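PDB 4E9J: secretin XcpQ from Pseudomonas aeruginosa, which forms the outer-membrane channel of the type II secretion system through which elastase LasB and other exported proteins leave the cell. Local coordinates for residues A[116-121]-A[162-167]; A[179-184]-A[236-241]; A[186-191]-A[217-222]; A[194-199]-A[210-215]. All blocks are in the same frame, centred on the assembly; numbering follows the deposited sequence.

Interaction 1. Residues A[116-121]-A[162-167]; sequences RVIQVQ and RIEDVI
Arg116 and Glu164 make the single salt bridge between the strand that ends in 116-121 and the helix segment 162-167. NH1 of Arg116 donates to OE1 of Glu164 over 2.8 Å, meeting the oxygen nearly along its C-O axis, while OE1 lies at the edge of the guanidinium, almost in its plane. The two flat groups are turned 57° against each other, the side chains cross at about a right angle, and one pair of atoms, NH1 and OE1, carries the bond. A bend at chi3 (-71°) brings the arginine tip round to the acid. NE of the same guanidinium makes a salt bridge to Glu114, so the group stands between two acids. Both long side chains suit the partly exposed flank, where flexible stems can span the gap and leave their charges at the margin.

The apolar contacts lie deeper. Ile118 points at the helix and sets CD1 against CD1 of Ile167 at 3.8 Å, with its CG2 4.1 Å from the same Ile167 CD1. The aliphatic part of Glu164 adds its CB, 4.2 Å from Ile118 CD1. Further on, CG2 of Val120 rests on CG2 of Ile167 at 3.9 Å. Beta-branched residues fit here because both branches leave at CB and so fill space close to the backbone.

Strand 116-119 and the helix segment run nearly parallel, 16° apart, with axes 10.1 Å from each other. In N1 the strand lies between strand 150-155 and strand 55-61 of N0, while Leu128 and Ile132 of helix 125-132 close over Ile167 and Leu151 of strand 150-155 also touches it.

Interaction 2. Residues A[179-184]-A[236-241]; sequences SVINLR and LAQSLD
Ile181 carries the apolar half of this contact and Asp241 the polar half. CD1 of Ile181 presses on CB of Ala237 at 3.4 Å, tighter than usual for two carbons; a small alanine lets the helix come this close to the strand. The other branch of Ile181, CG2, meets the amide of Gln238, with NE2 3.3 Å away. A bend at chi2 (-70°) folds the glutamine back over the isoleucine, and its NE2 also makes a weak hydrogen bond to Asp177 of the second subunit.

Past the strand, the carboxylate of Asp241 faces the backbone of 183-186. OD2 accepts the N-H of Arg184 over 2.9 Å through its syn lone pair, at 153°, and OD1 takes those of Tyr185 and Gly186. Three successive N-H groups thus grip one carboxylate, which would favour its charged form. Leu183 lines the approach, its CD2 3.9 Å from Asp241 CB.

Helix 227-240 here covers the first strand of the antiparallel N2 sheet, which continues into the second subunit through an antiparallel pairing at Ser179 and Val180. The strand-helix-strand-strand-helix order, with both helices on one face, fits the KH-like fold known for the N1 and N2 domains of secretins.

Interaction 3. Residues A[186-191]-A[217-222]; sequences GWVMDA and RTNRLI
The amide of Asn219 works at both ends, joining the turn before one strand to the start of helix 188-201. Its ND2 donates to the carbonyl oxygen of Gly186 over 3.0 Å, almost straight at 172° and in the amide plane; the same nitrogen also reaches the carbonyl of Leu183. At the other end OD1 accepts the backbone N-H of Val188, again at 3.0 Å but more bent (149°), with the donor tilted from the carbonyl plane. These bonds fix the amide's rotation. Trp187, at the N-cap position, has no side-chain acceptor to offer, so Asn219 supplies one to the N-H that follows. Asparagine suits the place because it is both donor and acceptor.

Val188 fits closely beside that oxygen: its CB is 3.1 Å from Asn219 OD1. With chi1 at 60°, CG1 lies between backbone N and carbonyl carbon, and CG2 turns to Arg220 O, 3.7 Å away. Leu221 packs against the first turn of the helix, its CD1 4.2 Å from Ala191 CB and its CD2 4.2 Å from Val188 CG2. Arg220 starts off away from the helix, and its guanidinium is met by Asp215, in a salt bridge, and by Tyr178 of the second subunit.

Asn219 has left-handed backbone angles and, with Arg220, faces Asp215, the signature of a G1 beta bulge. Glycine is usual at that first position, and asparagine tolerates it better than most other residues.

Interaction 4. Residues A[194-199]-A[210-215]; sequences VLNNAM and AQVIAD
Val212 is the bump here, and the helix offers a hollow formed by Leu195, Asn196 and Met199. Its CG2 enters that hollow, 3.8 Å from CB of Leu195, 4.0 Å from OD1 of Asn196 and 4.1 Å from CE of Met199. Leu195 and Met199, one turn apart, form two walls, and valine is short enough to settle between them. Met199 reaches furthest: a bend at chi3 (-66°) swings CE back to Val212, while SD lies 3.2 Å from the carbonyl oxygen of Ala210, roughly opposite the CG-SD bond. The small side chain of Ala210 also touches Leu233 of helix 227-240. Helix segment and strand run nearly antiparallel (160°), their axes 8.7 Å apart.

Asn196, at the margin, is joined to the strand by two waters. One donates to OD1 (a very short bond of doubtful length) and accepts from Val212 N; the other accepts from ND2 and donates to Val212 O. Gln211 and Ile213 pair with strand 220-224, so Val212 turns its N-H and C=O outward, where the waters take them. The chemistry is divided: an apolar seam ending in a sulfur-carbonyl contact, and a margin where water bridges an edge strand to the helix.

Overall arrangement
The chain is the N-terminal periplasmic part of XcpQ, N0 to N2, without the channel-forming secretin domain. Interaction 1 belongs to N1 and closes before the others open; its centre lies 21 to 28 Å from theirs, and it touches none of them. Interactions 2, 3 and 4 lie in N2, centres 8 to 11 Å apart, and are nested: 4 inside 3, and 3 inside 2. All three reach one antiparallel sheet, ordered 178-182, 220-224, 211-215; helix 188-201 serves interactions 3 and 4, helix 227-240 interaction 2. Leu195 and Leu221 help knit these three together. This is consistent with separate cores in N1 and N2, which each form a periplasmic ring, although Pro134 touches Ile213 and Ile222 at the junction.

Interaction 1. Residues A[116-121]-A[162-167]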
loop_
_atom_site.group_PDB
_atom_site.type_symbol
_atom_site.label_atom_id
_atom_site.label_comp_id
_atom_site.label_asym_id
_atom_site.label_seq_id
_atom_site.Cartn_x
_atom_site.Cartn_y
_atom_site.Cartn_z
ATOM N N ARG A 116 17.644 -3.604 3.933
ATOM C CA ARG A 116 17.947 -5.017 4.086
ATOM C C ARG A 116 16.921 -5.916 3.394
ATOM O O ARG A 116 15.731 -5.639 3.489
ATOM C CB ARG A 116 17.968 -5.372 5.585
ATOM C CG ARG A 116 18.625 -6.718 5.814
ATOM C CD ARG A 116 18.584 -7.160 7.239
ATOM N NE ARG A 116 19.479 -6.366 8.081
ATOM C CZ ARG A 116 19.675 -6.580 9.372
ATOM N NH1 ARG A 116 19.022 -7.558 9.997
ATOM N NH2 ARG A 116 20.511 -5.803 10.061
ATOM N N VAL A 117 17.370 -6.986 2.712
ATOM C CA VAL A 117 16.497 -7.988 2.107
ATOM C C VAL A 117 16.378 -9.107 3.142
ATOM O O VAL A 117 17.391 -9.586 3.651
ATOM C CB VAL A 117 17.057 -8.531 0.771
ATOM C CG1 VAL A 117 16.130 -9.598 0.188
ATOM C CG2 VAL A 117 17.257 -7.417 -0.244
ATOM N N ILE A 118 15.153 -9.504 3.473
ATOM C CA ILE A 118 14.857 -10.537 4.471
ATOM C C ILE A 118 14.186 -11.663 3.732
ATOM O O ILE A 118 13.091 -11.472 3.225
ATOM C CB ILE A 118 13.945 -9.991 5.614
ATOM C CG1 ILE A 118 14.625 -8.798 6.327
ATOM C CG2 ILE A 118 13.647 -11.085 6.644
ATOM C CD1 ILE A 118 13.814 -8.153 7.484
ATOM N N GLN A 119 14.820 -12.824 3.623
ATOM C CA GLN A 119 14.177 -13.944 2.956
ATOM C C GLN A 119 13.230 -14.597 3.969
ATOM O O GLN A 119 13.522 -14.615 5.157
ATOM C CB GLN A 119 15.215 -14.954 2.456
ATOM C CG GLN A 119 14.618 -15.997 1.507
ATOM C CD GLN A 119 15.586 -16.360 0.419
ATOM O OE1 GLN A 119 16.430 -17.236 0.592
ATOM N NE2 GLN A 119 15.527 -15.659 -0.702
ATOM N N VAL A 120 12.050 -15.005 3.506
ATOM C CA VAL A 120 11.012 -15.673 4.314
ATOM C C VAL A 120 10.998 -17.126 3.848
ATOM O O VAL A 120 10.978 -17.388 2.653
ATOM C CB VAL A 120 9.646 -14.966 4.142
ATOM C CG1 VAL A 120 8.549 -15.669 4.930
ATOM C CG2 VAL A 120 9.756 -13.500 4.579
ATOM N N GLN A 121 11.028 -18.061 4.787
ATOM C CA GLN A 121 11.121 -19.486 4.491
ATOM C C GLN A 121 9.823 -20.219 4.170
ATOM O O GLN A 121 9.755 -20.875 3.139
ATOM C CB GLN A 121 11.818 -20.197 5.677
ATOM N N ARG A 162 14.916 -6.085 14.957
ATOM C CA ARG A 162 13.683 -6.319 15.718
ATOM C C ARG A 162 12.585 -6.834 14.795
ATOM O O ARG A 162 11.911 -7.802 15.150
ATOM C CB ARG A 162 13.222 -5.048 16.457
ATOM N N ILE A 163 12.446 -6.239 13.584
ATOM C CA ILE A 163 11.438 -6.689 12.609
ATOM C C ILE A 163 11.780 -8.095 12.094
ATOM O O ILE A 163 10.880 -8.906 11.883
ATOM C CB ILE A 163 11.239 -5.646 11.477
ATOM C CG1 ILE A 163 10.643 -4.352 12.038
ATOM C CG2 ILE A 163 10.331 -6.206 10.337
ATOM C CD1 ILE A 163 10.825 -3.154 11.148
ATOM N N GLU A 164 13.060 -8.381 11.875
ATOM C CA GLU A 164 13.479 -9.719 11.445
ATOM C C GLU A 164 13.036 -10.823 12.461
ATOM O O GLU A 164 12.645 -11.903 12.021
ATOM C CB GLU A 164 14.991 -9.746 11.154
ATOM C CG GLU A 164 15.469 -10.998 10.434
ATOM C CD GLU A 164 16.694 -10.840 9.550
ATOM O OE1 GLU A 164 17.388 -9.803 9.651
ATOM O OE2 GLU A 164 16.962 -11.770 8.755
ATOM N N ASP A 165 13.057 -10.552 13.794
ATOM C CA ASP A 165 12.559 -11.515 14.804
ATOM C C ASP A 165 11.046 -11.695 14.708
ATOM O O ASP A 165 10.571 -12.803 14.929
ATOM C CB ASP A 165 12.921 -11.093 16.235
ATOM N N VAL A 166 10.295 -10.623 14.389
ATOM C CA VAL A 166 8.828 -10.670 14.266
ATOM C C VAL A 166 8.468 -11.520 13.052
ATOM O O VAL A 166 7.569 -12.353 13.133
ATOM C CB VAL A 166 8.212 -9.244 14.199
ATOM C CG1 VAL A 166 6.725 -9.282 13.831
ATOM C CG2 VAL A 166 8.410 -8.513 15.521
ATOM N N ILE A 167 9.185 -11.331 11.949
ATOM C CA ILE A 167 8.996 -12.122 10.727
ATOM C C ILE A 167 9.271 -13.594 11.023
ATOM O O ILE A 167 8.461 -14.430 10.652
ATOM C CB ILE A 167 9.857 -11.594 9.541
ATOM C CG1 ILE A 167 9.375 -10.198 9.099
ATOM C CG2 ILE A 167 9.801 -12.578 8.362
ATOM C CD1 ILE A 167 10.312 -9.435 8.281
#

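Interaction 2. Residues A[179-184]-A[236-241]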
loop_
_atom_site.group_PDB
_atom_site.type_symbol
_atom_site.label_atom_id
_atom_site.label_comp_id
_atom_site.label_asym_id
_atom_site.label_seq_id
_atom_site.Cartn_x
_atom_site.Cartn_y
_atom_site.Cartn_z
ATOM N N SER A 179 -8.228 -10.127 11.953
ATOM C CA SER A 179 -9.316 -9.183 12.215
ATOM C C SER A 179 -8.714 -7.870 12.694
ATOM O O SER A 179 -7.707 -7.874 13.405
ATOM C CB SER A 179 -10.290 -9.702 13.260
ATOM O OG SER A 179 -11.076 -10.707 12.659
ATOM N N VAL A 180 -9.319 -6.762 12.287
ATOM C CA VAL A 180 -8.901 -5.415 12.651
ATOM C C VAL A 180 -9.976 -4.730 13.502
ATOM O O VAL A 180 -11.151 -4.745 13.131
ATOM C CB VAL A 180 -8.596 -4.619 11.378
ATOM C CG1 VAL A 180 -8.355 -3.154 11.701
ATOM C CG2 VAL A 180 -7.420 -5.237 10.637
ATOM N N ILE A 181 -9.553 -4.128 14.645
ATOM C CA ILE A 181 -10.420 -3.378 15.557
ATOM C C ILE A 181 -9.881 -1.980 15.726
ATOM O O ILE A 181 -8.799 -1.819 16.273
ATOM C CB ILE A 181 -10.565 -4.035 16.923
ATOM C CG1 ILE A 181 -11.076 -5.441 16.795
ATOM C CG2 ILE A 181 -11.500 -3.191 17.845
ATOM C CD1 ILE A 181 -10.923 -6.201 18.038
ATOM N N ASN A 182 -10.649 -0.984 15.314
ATOM C CA ASN A 182 -10.309 0.431 15.439
ATOM C C ASN A 182 -10.814 0.854 16.798
ATOM O O ASN A 182 -12.003 0.891 17.002
ATOM C CB ASN A 182 -11.011 1.232 14.359
ATOM C CG ASN A 182 -10.594 0.794 12.997
ATOM O OD1 ASN A 182 -9.550 1.170 12.522
ATOM N ND2 ASN A 182 -11.368 -0.065 12.365
ATOM N N LEU A 183 -9.940 1.112 17.749
ATOM C CA LEU A 183 -10.366 1.451 19.107
ATOM C C LEU A 183 -10.875 2.884 19.180
ATOM O O LEU A 183 -10.129 3.801 18.870
ATOM C CB LEU A 183 -9.210 1.237 20.093
ATOM C CG LEU A 183 -8.588 -0.144 20.135
ATOM C CD1 LEU A 183 -7.249 -0.083 20.784
ATOM C CD2 LEU A 183 -9.480 -1.137 20.838
ATOM N N ARG A 184 -12.148 3.080 19.565
ATOM C CA ARG A 184 -12.724 4.432 19.667
ATOM C C ARG A 184 -12.393 5.134 21.004
ATOM O O ARG A 184 -12.276 6.344 21.022
ATOM C CB ARG A 184 -14.262 4.365 19.469
ATOM C CG ARG A 184 -14.946 5.715 19.446
ATOM C CD ARG A 184 -16.407 5.618 19.038
ATOM N NE ARG A 184 -17.052 6.931 18.993
ATOM C CZ ARG A 184 -18.357 7.146 18.832
ATOM N NH1 ARG A 184 -19.202 6.122 18.713
ATOM N NH2 ARG A 184 -18.833 8.386 18.797
ATOM N N LEU A 236 -13.234 -10.401 23.136
ATOM C CA LEU A 236 -12.517 -9.920 24.328
ATOM C C LEU A 236 -11.982 -8.503 24.111
ATOM O O LEU A 236 -12.071 -7.693 25.026
ATOM C CB LEU A 236 -11.339 -10.849 24.683
ATOM C CG LEU A 236 -10.662 -10.569 26.052
ATOM C CD1 LEU A 236 -11.600 -10.881 27.217
ATOM C CD2 LEU A 236 -9.372 -11.365 26.220
ATOM N N ALA A 237 -11.375 -8.228 22.934
ATOM C CA ALA A 237 -10.868 -6.891 22.576
ATOM C C ALA A 237 -11.983 -5.858 22.568
ATOM O O ALA A 237 -11.795 -4.748 23.083
ATOM C CB ALA A 237 -10.180 -6.930 21.226
ATOM N N GLN A 238 -13.171 -6.231 22.099
ATOM C CA GLN A 238 -14.284 -5.293 22.112
ATOM C C GLN A 238 -14.722 -4.887 23.522
ATOM O O GLN A 238 -15.017 -3.711 23.723
ATOM C CB GLN A 238 -15.425 -5.786 21.213
ATOM C CG GLN A 238 -15.037 -5.758 19.715
ATOM C CD GLN A 238 -14.910 -4.376 19.148
ATOM O OE1 GLN A 238 -15.093 -3.374 19.844
ATOM N NE2 GLN A 238 -14.603 -4.291 17.854
ATOM N N SER A 239 -14.578 -5.780 24.529
ATOM C CA SER A 239 -14.892 -5.438 25.921
ATOM C C SER A 239 -13.917 -4.416 26.548
ATOM O O SER A 239 -14.265 -3.806 27.551
ATOM C CB SER A 239 -14.977 -6.698 26.791
ATOM O OG SER A 239 -13.704 -7.198 27.174
ATOM N N LEU A 240 -12.698 -4.253 26.005
ATOM C CA LEU A 240 -11.736 -3.270 26.515
ATOM C C LEU A 240 -11.985 -1.885 25.940
ATOM O O LEU A 240 -11.467 -0.908 26.476
ATOM C CB LEU A 240 -10.293 -3.686 26.191
ATOM C CG LEU A 240 -9.878 -5.075 26.678
ATOM C CD1 LEU A 240 -8.427 -5.359 26.296
ATOM C CD2 LEU A 240 -10.096 -5.241 28.191
ATOM N N ASP A 241 -12.749 -1.793 24.850
ATOM C CA ASP A 241 -13.094 -0.526 24.227
ATOM C C ASP A 241 -14.550 -0.137 24.497
ATOM O O ASP A 241 -15.224 0.373 23.620
ATOM C CB ASP A 241 -12.806 -0.634 22.724
ATOM C CG ASP A 241 -12.699 0.691 22.022
ATOM O OD1 ASP A 241 -12.008 1.597 22.543
ATOM O OD2 ASP A 241 -13.251 0.813 20.921
#

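Interaction 3. Residues A[186-191]-A[217-222]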
loop_
_atom_site.group_PDB
_atom_site.type_symbol
_atom_site.label_atom_id
_atom_site.label_comp_id
_atom_site.label_asym_id
_atom_site.label_seq_id
_atom_site.Cartn_x
_atom_site.Cartn_y
_atom_site.Cartn_z
ATOM N N GLY A 186 -10.358 3.406 23.968
ATOM C CA GLY A 186 -9.120 2.945 24.564
ATOM C C GLY A 186 -7.875 3.387 23.832
ATOM O O GLY A 186 -7.929 3.838 22.680
ATOM N N TRP A 187 -6.781 3.397 24.589
ATOM C CA TRP A 187 -5.449 3.681 24.098
ATOM C C TRP A 187 -4.875 2.325 23.649
ATOM O O TRP A 187 -4.872 1.396 24.429
ATOM C CB TRP A 187 -4.595 4.283 25.206
ATOM C CG TRP A 187 -3.129 4.264 24.922
ATOM C CD1 TRP A 187 -2.155 3.757 25.720
ATOM C CD2 TRP A 187 -2.465 4.948 23.865
ATOM N NE1 TRP A 187 -0.924 4.087 25.227
ATOM C CE2 TRP A 187 -1.084 4.753 24.046
ATOM C CE3 TRP A 187 -2.905 5.673 22.748
ATOM C CZ2 TRP A 187 -0.134 5.305 23.185
ATOM C CZ3 TRP A 187 -1.966 6.170 21.867
ATOM C CH2 TRP A 187 -0.598 5.991 22.092
ATOM N N VAL A 188 -4.474 2.220 22.375
ATOM C CA VAL A 188 -3.923 1.017 21.718
ATOM C C VAL A 188 -2.939 0.137 22.500
ATOM O O VAL A 188 -3.080 -1.075 22.505
ATOM C CB VAL A 188 -3.363 1.403 20.310
ATOM C CG1 VAL A 188 -2.240 2.451 20.399
ATOM C CG2 VAL A 188 -2.903 0.187 19.549
ATOM N N MET A 189 -1.959 0.738 23.150
ATOM C CA MET A 189 -0.898 0.044 23.882
ATOM C C MET A 189 -1.425 -0.562 25.165
ATOM O O MET A 189 -0.962 -1.634 25.557
ATOM C CB MET A 189 0.289 0.974 24.168
ATOM C CG MET A 189 0.874 1.654 22.935
ATOM S SD MET A 189 1.172 0.555 21.512
ATOM C CE MET A 189 2.521 -0.400 22.137
ATOM N N ASP A 190 -2.424 0.061 25.791
ATOM C CA ASP A 190 -3.013 -0.511 26.995
ATOM C C ASP A 190 -3.802 -1.746 26.623
ATOM O O ASP A 190 -3.687 -2.762 27.296
ATOM C CB ASP A 190 -3.970 0.469 27.685
ATOM C CG ASP A 190 -3.306 1.610 28.396
ATOM O OD1 ASP A 190 -2.090 1.515 28.660
ATOM O OD2 ASP A 190 -3.995 2.609 28.665
ATOM N N ALA A 191 -4.638 -1.640 25.569
ATOM C CA ALA A 191 -5.464 -2.773 25.146
ATOM C C ALA A 191 -4.591 -3.971 24.791
ATOM O O ALA A 191 -4.881 -5.079 25.224
ATOM C CB ALA A 191 -6.313 -2.378 23.944
ATOM N N ARG A 217 -0.287 4.005 14.829
ATOM C CA ARG A 217 -0.583 5.104 13.900
ATOM C C ARG A 217 -2.055 5.375 13.734
ATOM O O ARG A 217 -2.435 6.528 13.618
ATOM C CB ARG A 217 0.094 4.947 12.521
ATOM N N THR A 218 -2.901 4.324 13.718
ATOM C CA THR A 218 -4.351 4.480 13.545
ATOM C C THR A 218 -5.148 3.995 14.754
ATOM O O THR A 218 -6.376 3.920 14.695
ATOM C CB THR A 218 -4.773 3.818 12.237
ATOM O OG1 THR A 218 -4.334 2.457 12.254
ATOM C CG2 THR A 218 -4.200 4.533 11.016
ATOM N N ASN A 219 -4.464 3.762 15.886
ATOM C CA ASN A 219 -5.081 3.344 17.129
ATOM C C ASN A 219 -5.971 2.122 16.919
ATOM O O ASN A 219 -7.156 2.124 17.298
ATOM C CB ASN A 219 -5.858 4.501 17.795
ATOM C CG ASN A 219 -6.055 4.259 19.278
ATOM O OD1 ASN A 219 -5.118 3.949 19.974
ATOM N ND2 ASN A 219 -7.258 4.351 19.810
ATOM N N ARG A 220 -5.400 1.091 16.302
ATOM C CA ARG A 220 -6.134 -0.146 16.018
ATOM C C ARG A 220 -5.329 -1.408 16.355
ATOM O O ARG A 220 -4.092 -1.390 16.384
ATOM C CB ARG A 220 -6.569 -0.141 14.553
ATOM C CG ARG A 220 -5.469 -0.397 13.594
ATOM C CD ARG A 220 -5.916 -0.302 12.149
ATOM N NE ARG A 220 -4.833 -0.754 11.276
ATOM C CZ ARG A 220 -4.961 -1.151 10.013
ATOM N NH1 ARG A 220 -3.904 -1.583 9.339
ATOM N NH2 ARG A 220 -6.151 -1.139 9.422
ATOM N N LEU A 221 -6.047 -2.511 16.596
ATOM C CA LEU A 221 -5.466 -3.806 16.901
ATOM C C LEU A 221 -5.644 -4.715 15.720
ATOM O O LEU A 221 -6.716 -4.738 15.110
ATOM C CB LEU A 221 -6.197 -4.468 18.083
ATOM C CG LEU A 221 -6.203 -3.711 19.391
ATOM C CD1 LEU A 221 -7.048 -4.445 20.413
ATOM C CD2 LEU A 221 -4.798 -3.493 19.898
ATOM N N ILE A 222 -4.632 -5.530 15.454
ATOM C CA ILE A 222 -4.689 -6.578 14.426
ATOM C C ILE A 222 -4.631 -7.884 15.200
ATOM O O ILE A 222 -3.693 -8.078 15.955
ATOM C CB ILE A 222 -3.556 -6.447 13.431
ATOM C CG1 ILE A 222 -3.673 -5.126 12.663
ATOM C CG2 ILE A 222 -3.536 -7.638 12.476
ATOM C CD1 ILE A 222 -2.351 -4.690 12.006
#

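Interaction 4. Residues A[194-199]-A[210-215]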
loop_
_atom_site.group_PDB
_atom_site.type_symbol
_atom_site.label_atom_id
_atom_site.label_comp_id
_atom_site.label_asym_id
_atom_site.label_seq_id
_atom_site.Cartn_x
_atom_site.Cartn_y
_atom_site.Cartn_z
ATOM N N VAL A 194 -3.151 -5.606 28.048
ATOM C CA VAL A 194 -4.192 -6.354 28.783
ATOM C C VAL A 194 -4.500 -7.690 28.094
ATOM O O VAL A 194 -4.644 -8.716 28.757
ATOM C CB VAL A 194 -5.469 -5.485 28.922
ATOM C CG1 VAL A 194 -6.682 -6.329 29.309
ATOM C CG2 VAL A 194 -5.258 -4.396 29.950
ATOM N N LEU A 195 -4.648 -7.663 26.771
ATOM C CA LEU A 195 -4.950 -8.868 26.013
ATOM C C LEU A 195 -3.822 -9.873 26.060
ATOM O O LEU A 195 -4.090 -11.047 26.298
ATOM C CB LEU A 195 -5.315 -8.515 24.564
ATOM C CG LEU A 195 -6.629 -7.761 24.439
ATOM C CD1 LEU A 195 -6.785 -7.178 23.047
ATOM C CD2 LEU A 195 -7.814 -8.625 24.854
ATOM N N ASN A 196 -2.567 -9.414 25.929
ATOM C CA ASN A 196 -1.400 -10.286 26.028
ATOM C C ASN A 196 -1.252 -10.863 27.426
ATOM O O ASN A 196 -0.987 -12.048 27.558
ATOM C CB ASN A 196 -0.129 -9.525 25.664
ATOM C CG ASN A 196 -0.025 -9.274 24.192
ATOM O OD1 ASN A 196 -0.494 -10.071 23.376
ATOM N ND2 ASN A 196 0.684 -8.215 23.812
ATOM N N ASN A 197 -1.416 -10.020 28.465
ATOM C CA ASN A 197 -1.348 -10.475 29.863
ATOM C C ASN A 197 -2.407 -11.535 30.123
ATOM O O ASN A 197 -2.056 -12.613 30.589
ATOM C CB ASN A 197 -1.498 -9.297 30.849
ATOM C CG ASN A 197 -0.250 -8.485 31.014
ATOM O OD1 ASN A 197 0.815 -8.809 30.479
ATOM N ND2 ASN A 197 -0.350 -7.417 31.784
ATOM N N ALA A 198 -3.672 -11.277 29.761
ATOM C CA ALA A 198 -4.748 -12.269 29.939
ATOM C C ALA A 198 -4.463 -13.605 29.226
ATOM O O ALA A 198 -4.749 -14.663 29.796
ATOM C CB ALA A 198 -6.076 -11.704 29.479
ATOM N N MET A 199 -3.896 -13.566 28.002
ATOM C CA MET A 199 -3.553 -14.797 27.286
ATOM C C MET A 199 -2.390 -15.527 27.962
ATOM O O MET A 199 -2.469 -16.744 28.111
ATOM C CB MET A 199 -3.239 -14.546 25.809
ATOM C CG MET A 199 -4.479 -14.271 24.994
ATOM S SD MET A 199 -4.146 -14.229 23.236
ATOM C CE MET A 199 -3.087 -12.760 23.141
ATOM N N ALA A 210 -4.482 -17.273 19.982
ATOM C CA ALA A 210 -4.584 -16.039 19.210
ATOM C C ALA A 210 -3.440 -15.084 19.593
ATOM O O ALA A 210 -2.732 -15.338 20.554
ATOM C CB ALA A 210 -5.935 -15.391 19.422
ATOM N N GLN A 211 -3.207 -14.046 18.794
ATOM C CA GLN A 211 -2.091 -13.105 18.998
ATOM C C GLN A 211 -2.570 -11.702 18.611
ATOM O O GLN A 211 -3.503 -11.610 17.814
ATOM C CB GLN A 211 -0.900 -13.578 18.145
ATOM C CG GLN A 211 0.245 -12.572 17.952
ATOM C CD GLN A 211 1.351 -13.115 17.075
ATOM O OE1 GLN A 211 1.424 -14.305 16.771
ATOM N NE2 GLN A 211 2.255 -12.252 16.656
ATOM N N VAL A 212 -1.980 -10.638 19.215
ATOM C CA VAL A 212 -2.339 -9.218 18.988
ATOM C C VAL A 212 -1.155 -8.507 18.406
ATOM O O VAL A 212 -0.067 -8.713 18.922
ATOM C CB VAL A 212 -2.684 -8.467 20.323
ATOM C CG1 VAL A 212 -3.202 -7.055 20.042
ATOM C CG2 VAL A 212 -3.689 -9.201 21.170
ATOM N N ILE A 213 -1.358 -7.604 17.420
ATOM C CA ILE A 213 -0.346 -6.687 16.908
ATOM C C ILE A 213 -0.974 -5.290 17.078
ATOM O O ILE A 213 -2.049 -5.018 16.523
ATOM C CB ILE A 213 0.066 -6.939 15.437
ATOM C CG1 ILE A 213 0.894 -8.260 15.341
ATOM C CG2 ILE A 213 0.850 -5.746 14.876
ATOM C CD1 ILE A 213 1.162 -8.769 13.928
ATOM N N ALA A 214 -0.278 -4.429 17.829
ATOM C CA ALA A 214 -0.703 -3.060 18.041
ATOM C C ALA A 214 -0.363 -2.241 16.779
ATOM O O ALA A 214 0.693 -2.441 16.213
ATOM C CB ALA A 214 0.031 -2.505 19.253
ATOM N N ASP A 215 -1.241 -1.362 16.319
ATOM C CA ASP A 215 -0.959 -0.456 15.195
ATOM C C ASP A 215 -1.317 0.915 15.689
ATOM O O ASP A 215 -2.448 1.384 15.543
ATOM C CB ASP A 215 -1.715 -0.868 13.930
ATOM C CG ASP A 215 -1.509 0.022 12.716
ATOM O OD1 ASP A 215 -0.644 0.922 12.776
ATOM O OD2 ASP A 215 -2.149 -0.239 11.676
HETATM O O HOH W 1 -0.154 -11.495 21.341
HETATM O O HOH W 2 1.333 -7.491 20.994
#